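Local structure of phthiocerol synthesis polyketide synthase type I PpsC (Mycobacterium tuberculosis, 7AHB) at residues Q110-T121 against M139-V147; A148-V159 against E254-I265. The protein is a modular polyketide synthase of phthiocerol synthesis, whose acyltransferase domain probably selects an extender unit and loads it onto the acyl carrier protein. All blocks are in the same frame, centred on the assembly; numbering follows the deposited sequence.

Interaction 1 (Q110-T121 against M139-V147); sequences QLGLIGMQLALT and MGEVAAAVV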
loop_
_atom_site.group_PDB
_atom_site.type_symbol
_atom_site.label_atom_id
_atom_site.label_comp_id
_atom_site.label_asym_id
_atom_site.label_seq_id
_atom_site.Cartn_x
_atom_site.Cartn_y
_atom_site.Cartn_z
ATOM N N GLN A 110 2.687 -5.959 -9.106
ATOM C CA GLN A 110 1.444 -5.605 -8.423
ATOM C C GLN A 110 0.686 -6.848 -7.945
ATOM O O GLN A 110 0.150 -6.877 -6.821
ATOM C CB GLN A 110 0.562 -4.753 -9.352
ATOM C CG GLN A 110 1.081 -3.326 -9.597
ATOM C CD GLN A 110 -0.063 -2.336 -10.004
ATOM O OE1 GLN A 110 -1.281 -2.628 -9.854
ATOM N NE2 GLN A 110 0.334 -1.151 -10.501
ATOM N N LEU A 111 0.599 -7.867 -8.797
ATOM C CA LEU A 111 -0.107 -9.089 -8.413
ATOM C C LEU A 111 0.594 -9.784 -7.246
ATOM O O LEU A 111 -0.057 -10.222 -6.287
ATOM C CB LEU A 111 -0.210 -10.025 -9.616
ATOM C CG LEU A 111 -1.267 -9.656 -10.653
ATOM C CD1 LEU A 111 -1.076 -10.394 -11.943
ATOM C CD2 LEU A 111 -2.663 -9.926 -10.022
ATOM N N GLY A 112 1.925 -9.927 -7.332
ATOM C CA GLY A 112 2.675 -10.492 -6.221
ATOM C C GLY A 112 2.475 -9.732 -4.920
ATOM O O GLY A 112 2.372 -10.331 -3.845
ATOM N N LEU A 113 2.455 -8.404 -4.992
ATOM C CA LEU A 113 2.315 -7.607 -3.781
ATOM C C LEU A 113 0.983 -7.877 -3.085
ATOM O O LEU A 113 0.930 -8.080 -1.867
ATOM C CB LEU A 113 2.441 -6.131 -4.130
ATOM C CG LEU A 113 2.143 -5.148 -3.005
ATOM C CD1 LEU A 113 3.090 -5.402 -1.822
ATOM C CD2 LEU A 113 2.220 -3.680 -3.489
ATOM N N ILE A 114 -0.106 -7.914 -3.838
ATOM C CA ILE A 114 -1.387 -8.110 -3.164
ATOM C C ILE A 114 -1.465 -9.516 -2.581
ATOM O O ILE A 114 -2.060 -9.728 -1.517
ATOM C CB ILE A 114 -2.570 -7.802 -4.100
ATOM C CG1 ILE A 114 -3.902 -7.958 -3.333
ATOM C CG2 ILE A 114 -2.548 -8.678 -5.321
ATOM C CD1 ILE A 114 -5.084 -7.280 -3.970
ATOM N N GLY A 115 -0.879 -10.501 -3.253
ATOM C CA GLY A 115 -0.848 -11.837 -2.676
ATOM C C GLY A 115 -0.103 -11.879 -1.358
ATOM O O GLY A 115 -0.529 -12.545 -0.399
ATOM N N MET A 116 1.052 -11.221 -1.315
ATOM C CA MET A 116 1.807 -11.142 -0.076
ATOM C C MET A 116 1.011 -10.417 0.997
ATOM O O MET A 116 1.069 -10.797 2.170
ATOM C CB MET A 116 3.154 -10.432 -0.298
ATOM C CG MET A 116 4.236 -11.292 -0.978
ATOM S SD MET A 116 4.768 -12.703 0.025
ATOM C CE MET A 116 5.403 -11.951 1.496
ATOM N N GLN A 117 0.310 -9.342 0.620
ATOM C CA GLN A 117 -0.453 -8.550 1.596
ATOM C C GLN A 117 -1.575 -9.374 2.230
ATOM O O GLN A 117 -1.776 -9.352 3.453
ATOM C CB GLN A 117 -1.037 -7.305 0.930
ATOM C CG GLN A 117 0.009 -6.196 0.681
ATOM C CD GLN A 117 -0.500 -5.121 -0.225
ATOM O OE1 GLN A 117 -1.317 -5.368 -1.110
ATOM N NE2 GLN A 117 0.013 -3.914 -0.038
ATOM N N LEU A 118 -2.336 -10.082 1.406
ATOM C CA LEU A 118 -3.407 -10.922 1.943
ATOM C C LEU A 118 -2.858 -12.092 2.753
ATOM O O LEU A 118 -3.392 -12.417 3.817
ATOM C CB LEU A 118 -4.282 -11.424 0.805
ATOM C CG LEU A 118 -4.917 -10.330 -0.017
ATOM C CD1 LEU A 118 -5.612 -10.897 -1.218
ATOM C CD2 LEU A 118 -5.897 -9.509 0.851
ATOM N N ALA A 119 -1.777 -12.731 2.286
ATOM C CA ALA A 119 -1.205 -13.840 3.049
ATOM C C ALA A 119 -0.616 -13.354 4.373
ATOM O O ALA A 119 -0.692 -14.045 5.394
ATOM C CB ALA A 119 -0.131 -14.582 2.221
ATOM N N LEU A 120 -0.007 -12.168 4.380
ATOM C CA LEU A 120 0.543 -11.655 5.630
ATOM C C LEU A 120 -0.571 -11.259 6.600
ATOM O O LEU A 120 -0.390 -11.336 7.816
ATOM C CB LEU A 120 1.469 -10.451 5.361
ATOM C CG LEU A 120 2.828 -10.799 4.729
ATOM C CD1 LEU A 120 3.548 -9.514 4.278
ATOM C CD2 LEU A 120 3.694 -11.570 5.726
ATOM N N THR A 121 -1.695 -10.769 6.076
ATOM C CA THR A 121 -2.859 -10.513 6.919
ATOM C C THR A 121 -3.343 -11.800 7.572
ATOM O O THR A 121 -3.708 -11.797 8.750
ATOM C CB THR A 121 -3.971 -9.876 6.096
ATOM O OG1 THR A 121 -3.540 -8.617 5.519
ATOM C CG2 THR A 121 -5.209 -9.576 6.986
ATOM N N MET A 139 -2.045 1.928 -4.564
ATOM C CA MET A 139 -2.677 0.707 -5.047
ATOM C C MET A 139 -2.958 -0.275 -3.913
ATOM O O MET A 139 -3.732 -1.213 -4.090
ATOM C CB MET A 139 -1.806 0.004 -6.100
ATOM C CG MET A 139 -1.013 0.892 -7.033
ATOM S SD MET A 139 -1.899 1.943 -8.257
ATOM C CE MET A 139 -0.532 2.985 -8.714
ATOM N N GLY A 140 -2.334 -0.095 -2.757
ATOM C CA GLY A 140 -2.652 -0.906 -1.599
ATOM C C GLY A 140 -4.096 -0.811 -1.132
ATOM O O GLY A 140 -4.503 -1.618 -0.288
ATOM N N GLU A 141 -4.873 0.141 -1.654
ATOM C CA GLU A 141 -6.278 0.230 -1.283
ATOM C C GLU A 141 -7.084 -0.952 -1.817
ATOM O O GLU A 141 -8.146 -1.262 -1.276
ATOM C CB GLU A 141 -6.870 1.553 -1.787
ATOM C CG GLU A 141 -8.276 1.804 -1.346
ATOM C CD GLU A 141 -8.619 3.272 -1.128
ATOM O OE1 GLU A 141 -8.056 3.941 -0.216
ATOM O OE2 GLU A 141 -9.460 3.761 -1.904
ATOM N N VAL A 142 -6.600 -1.659 -2.838
ATOM C CA VAL A 142 -7.303 -2.876 -3.247
ATOM C C VAL A 142 -7.242 -3.913 -2.132
ATOM O O VAL A 142 -8.265 -4.487 -1.726
ATOM C CB VAL A 142 -6.714 -3.432 -4.554
ATOM C CG1 VAL A 142 -7.498 -4.688 -4.977
ATOM C CG2 VAL A 142 -6.736 -2.375 -5.647
ATOM N N ALA A 143 -6.031 -4.162 -1.617
ATOM C CA ALA A 143 -5.864 -5.117 -0.528
ATOM C C ALA A 143 -6.687 -4.707 0.682
ATOM O O ALA A 143 -7.314 -5.556 1.322
ATOM C CB ALA A 143 -4.394 -5.243 -0.138
ATOM N N ALA A 144 -6.682 -3.408 1.016
ATOM C CA ALA A 144 -7.500 -2.912 2.128
ATOM C C ALA A 144 -8.977 -3.215 1.909
ATOM O O ALA A 144 -9.681 -3.650 2.830
ATOM C CB ALA A 144 -7.280 -1.401 2.309
ATOM N N ALA A 145 -9.467 -2.980 0.695
ATOM C CA ALA A 145 -10.858 -3.250 0.383
ATOM C C ALA A 145 -11.171 -4.732 0.509
ATOM O O ALA A 145 -12.276 -5.103 0.929
ATOM C CB ALA A 145 -11.176 -2.732 -1.023
ATOM N N VAL A 146 -10.216 -5.599 0.152
ATOM C CA VAL A 146 -10.421 -7.033 0.328
ATOM C C VAL A 146 -10.543 -7.356 1.805
ATOM O O VAL A 146 -11.507 -7.993 2.253
ATOM C CB VAL A 146 -9.278 -7.833 -0.328
ATOM C CG1 VAL A 146 -9.377 -9.303 0.036
ATOM C CG2 VAL A 146 -9.309 -7.667 -1.832
ATOM N N VAL A 147 -9.584 -6.885 2.597
ATOM C CA VAL A 147 -9.564 -7.227 4.019
ATOM C C VAL A 147 -10.770 -6.628 4.746
ATOM O O VAL A 147 -11.318 -7.239 5.678
ATOM C CB VAL A 147 -8.223 -6.768 4.620
ATOM C CG1 VAL A 147 -8.200 -6.946 6.133
ATOM C CG2 VAL A 147 -7.067 -7.541 3.982
HETATM O O HOH W 1 -3.454 -3.913 -3.170
#
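Ile114 places CG1 anti to its own backbone N (chi1 -177°), and CD1 at the end of that branch meets Val142 CG1 at 3.7 Å. The two side chains cross at about a right angle. Leu118 has CG anti to its carbonyl carbon (chi1 -59°), and its CD2 fits against Val146 CG1 at 3.6 Å and Val147 CG2 at 3.9 Å. On the Gly140 side of Ile114, Gln117 extends its chain beyond CG, and OE1 lies 3.2 Å from Ala143 CB. A water joins the sides here. It accepts from Ala143 N (3.0 Å) and lies 2.9 Å from Met139 O, with a weak bond to Gln117 OE1. Further along, Thr121 and Val147 meet tip to tip. The hydroxyl of Thr121 turns back to its own helix, with OG1 2.8 Å from Gln117 O, and also pairs with Tyr53. The helix-segment axes come within 9.8 Å, crossing at -35°, with Ala143 CB facing Gln117 and Ile114. Gly140 belongs to a GxSxG sequence, consistent with the nucleophile elbow of acyltransferases. The contact is buried: strand 49-53 lies against Gln117, Thr121, Ala143 and Val147, helix 153-167 packs on Met139 and Val142, and helix 72-89 packs on Met116 and Ala119.

Interaction 2 (A148-V159 against E254-I265); sequences AGALTPAQGLRV and ELADLTPQPPTI. With NA (sodium ion), chain O.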
loop_
_atom_site.group_PDB
_atom_site.type_symbol
_atom_site.label_atom_id
_atom_site.label_comp_id
_atom_site.label_asym_id
_atom_site.label_seq_id
_atom_site.Cartn_x
_atom_site.Cartn_y
_atom_site.Cartn_z
ATOM N N ALA A 148 -11.226 -5.451 4.323
ATOM C CA ALA A 148 -12.408 -4.852 4.920
ATOM C C ALA A 148 -13.712 -5.512 4.469
ATOM O O ALA A 148 -14.767 -5.171 4.995
ATOM C CB ALA A 148 -12.468 -3.363 4.593
ATOM N N GLY A 149 -13.668 -6.446 3.530
ATOM C CA GLY A 149 -14.844 -7.151 3.070
ATOM C C GLY A 149 -15.580 -6.513 1.914
ATOM O O GLY A 149 -16.616 -7.030 1.492
ATOM N N ALA A 150 -15.091 -5.399 1.392
ATOM C CA ALA A 150 -15.752 -4.788 0.247
ATOM C C ALA A 150 -15.491 -5.571 -1.041
ATOM O O ALA A 150 -16.276 -5.488 -1.990
ATOM C CB ALA A 150 -15.275 -3.343 0.100
ATOM N N LEU A 151 -14.397 -6.314 -1.097
ATOM C CA LEU A 151 -14.060 -7.154 -2.235
ATOM C C LEU A 151 -13.670 -8.525 -1.711
ATOM O O LEU A 151 -13.164 -8.651 -0.598
ATOM C CB LEU A 151 -12.866 -6.610 -3.067
ATOM C CG LEU A 151 -13.010 -5.291 -3.822
ATOM C CD1 LEU A 151 -11.648 -4.989 -4.469
ATOM C CD2 LEU A 151 -14.111 -5.328 -4.839
ATOM N N THR A 152 -13.879 -9.542 -2.532
ATOM C CA THR A 152 -13.330 -10.866 -2.282
ATOM C C THR A 152 -11.886 -10.898 -2.745
ATOM O O THR A 152 -11.475 -10.034 -3.520
ATOM C CB THR A 152 -14.114 -11.916 -3.039
ATOM O OG1 THR A 152 -13.901 -11.706 -4.438
ATOM C CG2 THR A 152 -15.609 -11.833 -2.687
ATOM N N PRO A 153 -11.083 -11.859 -2.252
ATOM C CA PRO A 153 -9.708 -11.987 -2.777
ATOM C C PRO A 153 -9.670 -12.131 -4.291
ATOM O O PRO A 153 -8.776 -11.583 -4.953
ATOM C CB PRO A 153 -9.170 -13.239 -2.056
ATOM C CG PRO A 153 -9.974 -13.250 -0.741
ATOM C CD PRO A 153 -11.339 -12.773 -1.115
ATOM N N ALA A 154 -10.599 -12.898 -4.861
ATOM C CA ALA A 154 -10.639 -13.039 -6.313
ATOM C C ALA A 154 -10.843 -11.685 -6.987
ATOM O O ALA A 154 -10.197 -11.374 -7.995
ATOM C CB ALA A 154 -11.748 -14.009 -6.716
ATOM N N GLN A 155 -11.729 -10.862 -6.436
ATOM C CA GLN A 155 -11.981 -9.549 -7.012
ATOM C C GLN A 155 -10.765 -8.646 -6.865
ATOM O O GLN A 155 -10.475 -7.841 -7.757
ATOM C CB GLN A 155 -13.199 -8.908 -6.345
ATOM C CG GLN A 155 -14.537 -9.487 -6.801
ATOM C CD GLN A 155 -15.710 -8.903 -6.062
ATOM O OE1 GLN A 155 -15.618 -8.600 -4.867
ATOM N NE2 GLN A 155 -16.840 -8.766 -6.758
ATOM N N GLY A 156 -10.050 -8.762 -5.747
ATOM C CA GLY A 156 -8.826 -7.993 -5.584
ATOM C C GLY A 156 -7.781 -8.321 -6.630
ATOM O O GLY A 156 -7.102 -7.419 -7.155
ATOM N N LEU A 157 -7.604 -9.619 -6.922
ATOM C CA LEU A 157 -6.686 -9.997 -7.988
ATOM C C LEU A 157 -7.147 -9.422 -9.324
ATOM O O LEU A 157 -6.336 -8.923 -10.118
ATOM C CB LEU A 157 -6.564 -11.516 -8.079
ATOM C CG LEU A 157 -6.225 -12.302 -6.836
ATOM C CD1 LEU A 157 -5.859 -13.749 -7.193
ATOM C CD2 LEU A 157 -5.168 -11.662 -6.031
ATOM N N ARG A 158 -8.453 -9.497 -9.589
ATOM C CA ARG A 158 -8.999 -9.012 -10.849
ATOM C C ARG A 158 -8.691 -7.537 -11.044
ATOM O O ARG A 158 -8.182 -7.137 -12.096
ATOM C CB ARG A 158 -10.510 -9.270 -10.890
ATOM C CG ARG A 158 -11.228 -8.623 -12.060
ATOM C CD ARG A 158 -10.727 -9.133 -13.358
ATOM N NE ARG A 158 -11.429 -8.559 -14.507
ATOM C CZ ARG A 158 -11.055 -8.734 -15.775
ATOM N NH1 ARG A 158 -10.002 -9.475 -16.052
ATOM N NH2 ARG A 158 -11.733 -8.165 -16.768
ATOM N N VAL A 159 -9.002 -6.704 -10.046
ATOM C CA VAL A 159 -8.701 -5.279 -10.158
ATOM C C VAL A 159 -7.214 -5.083 -10.410
ATOM O O VAL A 159 -6.805 -4.262 -11.239
ATOM C CB VAL A 159 -9.142 -4.518 -8.892
ATOM C CG1 VAL A 159 -8.664 -3.092 -8.967
ATOM C CG2 VAL A 159 -10.656 -4.592 -8.720
ATOM N N GLU A 254 -13.311 -2.703 -18.481
ATOM C CA GLU A 254 -12.881 -4.055 -18.144
ATOM C C GLU A 254 -13.409 -4.505 -16.786
ATOM O O GLU A 254 -13.609 -5.703 -16.566
ATOM C CB GLU A 254 -11.356 -4.132 -18.151
ATOM C CG GLU A 254 -10.738 -3.750 -19.464
ATOM C CD GLU A 254 -10.154 -4.912 -20.166
ATOM O OE1 GLU A 254 -10.939 -5.771 -20.646
ATOM O OE2 GLU A 254 -8.897 -4.981 -20.252
ATOM N N LEU A 255 -13.611 -3.569 -15.861
ATOM C CA LEU A 255 -14.136 -3.887 -14.540
ATOM C C LEU A 255 -15.632 -3.603 -14.438
ATOM O O LEU A 255 -16.170 -3.517 -13.330
ATOM C CB LEU A 255 -13.365 -3.111 -13.473
ATOM C CG LEU A 255 -11.885 -3.442 -13.411
ATOM C CD1 LEU A 255 -11.103 -2.439 -12.563
ATOM C CD2 LEU A 255 -11.679 -4.839 -12.874
ATOM N N ALA A 256 -16.310 -3.458 -15.578
ATOM C CA ALA A 256 -17.732 -3.124 -15.572
ATOM C C ALA A 256 -18.531 -4.101 -14.720
ATOM O O ALA A 256 -19.478 -3.707 -14.036
ATOM C CB ALA A 256 -18.279 -3.119 -17.003
ATOM N N ASP A 257 -18.158 -5.376 -14.743
ATOM C CA ASP A 257 -18.898 -6.430 -14.065
ATOM C C ASP A 257 -18.500 -6.583 -12.611
ATOM O O ASP A 257 -19.088 -7.421 -11.918
ATOM C CB ASP A 257 -18.694 -7.764 -14.780
ATOM C CG ASP A 257 -19.310 -7.779 -16.163
ATOM O OD1 ASP A 257 -20.256 -7.000 -16.412
ATOM O OD2 ASP A 257 -18.838 -8.573 -16.996
ATOM N N LEU A 258 -17.539 -5.793 -12.135
ATOM C CA LEU A 258 -17.132 -5.861 -10.737
ATOM C C LEU A 258 -18.288 -5.407 -9.840
ATOM O O LEU A 258 -18.775 -4.275 -9.948
ATOM C CB LEU A 258 -15.909 -4.993 -10.495
ATOM C CG LEU A 258 -15.291 -5.071 -9.099
ATOM C CD1 LEU A 258 -14.657 -6.431 -8.856
ATOM C CD2 LEU A 258 -14.274 -3.962 -8.896
ATOM N N THR A 259 -18.706 -6.277 -8.931
ATOM C CA THR A 259 -19.824 -6.007 -8.027
ATOM C C THR A 259 -19.318 -6.116 -6.595
ATOM O O THR A 259 -19.275 -7.217 -6.016
ATOM C CB THR A 259 -20.975 -6.974 -8.298
ATOM O OG1 THR A 259 -21.341 -6.882 -9.678
ATOM C CG2 THR A 259 -22.190 -6.629 -7.439
ATOM N N PRO A 260 -18.920 -5.010 -5.988
ATOM C CA PRO A 260 -18.416 -5.043 -4.611
ATOM C C PRO A 260 -19.574 -5.116 -3.623
ATOM O O PRO A 260 -20.732 -5.147 -4.015
ATOM C CB PRO A 260 -17.669 -3.720 -4.496
ATOM C CG PRO A 260 -18.488 -2.805 -5.332
ATOM C CD PRO A 260 -18.999 -3.631 -6.508
ATOM N N GLN A 261 -19.234 -5.124 -2.337
ATOM C CA GLN A 261 -20.172 -5.130 -1.226
ATOM C C GLN A 261 -19.768 -4.030 -0.255
ATOM O O GLN A 261 -18.621 -3.576 -0.261
ATOM C CB GLN A 261 -20.195 -6.491 -0.509
ATOM C CG GLN A 261 -20.788 -7.607 -1.342
ATOM C CD GLN A 261 -22.219 -7.323 -1.735
ATOM O OE1 GLN A 261 -22.962 -6.718 -0.970
ATOM N NE2 GLN A 261 -22.625 -7.778 -2.907
ATOM N N PRO A 262 -20.685 -3.569 0.582
ATOM C CA PRO A 262 -20.299 -2.625 1.630
ATOM C C PRO A 262 -19.254 -3.252 2.531
ATOM O O PRO A 262 -19.368 -4.440 2.875
ATOM C CB PRO A 262 -21.608 -2.365 2.398
ATOM C CG PRO A 262 -22.702 -2.799 1.495
ATOM C CD PRO A 262 -22.131 -3.848 0.561
ATOM N N PRO A 263 -18.265 -2.481 2.983
ATOM C CA PRO A 263 -17.278 -3.040 3.911
ATOM C C PRO A 263 -17.891 -3.399 5.258
ATOM O O PRO A 263 -18.881 -2.809 5.712
ATOM C CB PRO A 263 -16.237 -1.922 4.048
ATOM C CG PRO A 263 -16.975 -0.657 3.656
ATOM C CD PRO A 263 -18.016 -1.052 2.668
ATOM N N THR A 264 -17.268 -4.379 5.906
ATOM C CA THR A 264 -17.647 -4.761 7.258
ATOM C C THR A 264 -16.668 -4.242 8.306
ATOM O O THR A 264 -17.030 -4.166 9.486
ATOM C CB THR A 264 -17.761 -6.289 7.392
ATOM O OG1 THR A 264 -16.516 -6.915 7.088
ATOM C CG2 THR A 264 -18.800 -6.825 6.445
ATOM N N ILE A 265 -15.456 -3.875 7.900
ATOM C CA ILE A 265 -14.456 -3.215 8.741
ATOM C C ILE A 265 -14.389 -1.767 8.244
ATOM O O ILE A 265 -14.361 -1.563 7.024
ATOM C CB ILE A 265 -13.070 -3.877 8.618
ATOM C CG1 ILE A 265 -13.129 -5.344 8.927
ATOM C CG2 ILE A 265 -12.066 -3.210 9.557
ATOM C CD1 ILE A 265 -11.781 -5.982 9.264
HETATM NA NA NA O . -20.927 -9.025 -4.651
HETATM O O HOH W 2 -18.677 -6.993 3.343
HETATM O O HOH W 3 -17.647 -9.026 -9.235
#
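A Schellman motif at Gly149 ends helix 141-147, and Ala148 O just before it receives two backbone N-H groups from 254-265. Thr264 N comes almost straight down the carbonyl bond at 2.8 Å. Ile265 N comes in at a slant, 3.3 Å from Ala148 O with a C=O...N angle of 132°. Gln261 N meets Ala150 O at a similar slant, 3.0 Å away. These bonds hold the long loop leading to strand 267-269 against the turn between two helices. The tightly packed part is apolar. Leu258 sends CD1 to Gln155 CG at 3.7 Å and CD2 to Val159 CG2 at the same distance. Leu151 CD2 rests on Pro260 CB, and Leu255 CD2 lies beside the aliphatic part of Arg158. Trp290 of helix 287-295 closes over Leu151, Val159 and Leu258.

The solvent side is looser and polar. Thr259, Gln261 and Thr264 are exposed there, and one water bridges Gly149 O and Pro262 O. Thr259 and Gln261 also bind a sodium ion. At the far end Arg158 bends at chi2 (61°), which brings NH2 to Glu254 O at 3.1 Å; the Glu254 carboxylate pairs instead with Arg165. Thr152 and Gln155 form a capping box at the start of helix 153-167. Gln155 OE1 takes the Thr152 N-H, while NE2 donates a hydrogen bond to Thr259 O at 3.0 Å, from above the carbonyl plane.

How the interactions relate
Interactions 1 and 2 follow each other along the chain, and their centres lie 12 Å apart. Helix 141-147 supplies one side of interaction 1, then runs directly into the turn used by interaction 2. The two contacts touch through a probable hydrogen bond from Leu151 N to Ala145 O at 3.2 Å. Val142 CG1 also packs on Gly156 O at 3.5 Å, so Val142 faces both Ile114 and helix 153-167. Interaction 1 is the deeper, about 8 Å from the chain centre against about 16 Å for interaction 2. It also includes Gly140 of the probable nucleophile elbow, whereas interaction 2 includes the Thr259 and Gln261 sodium site.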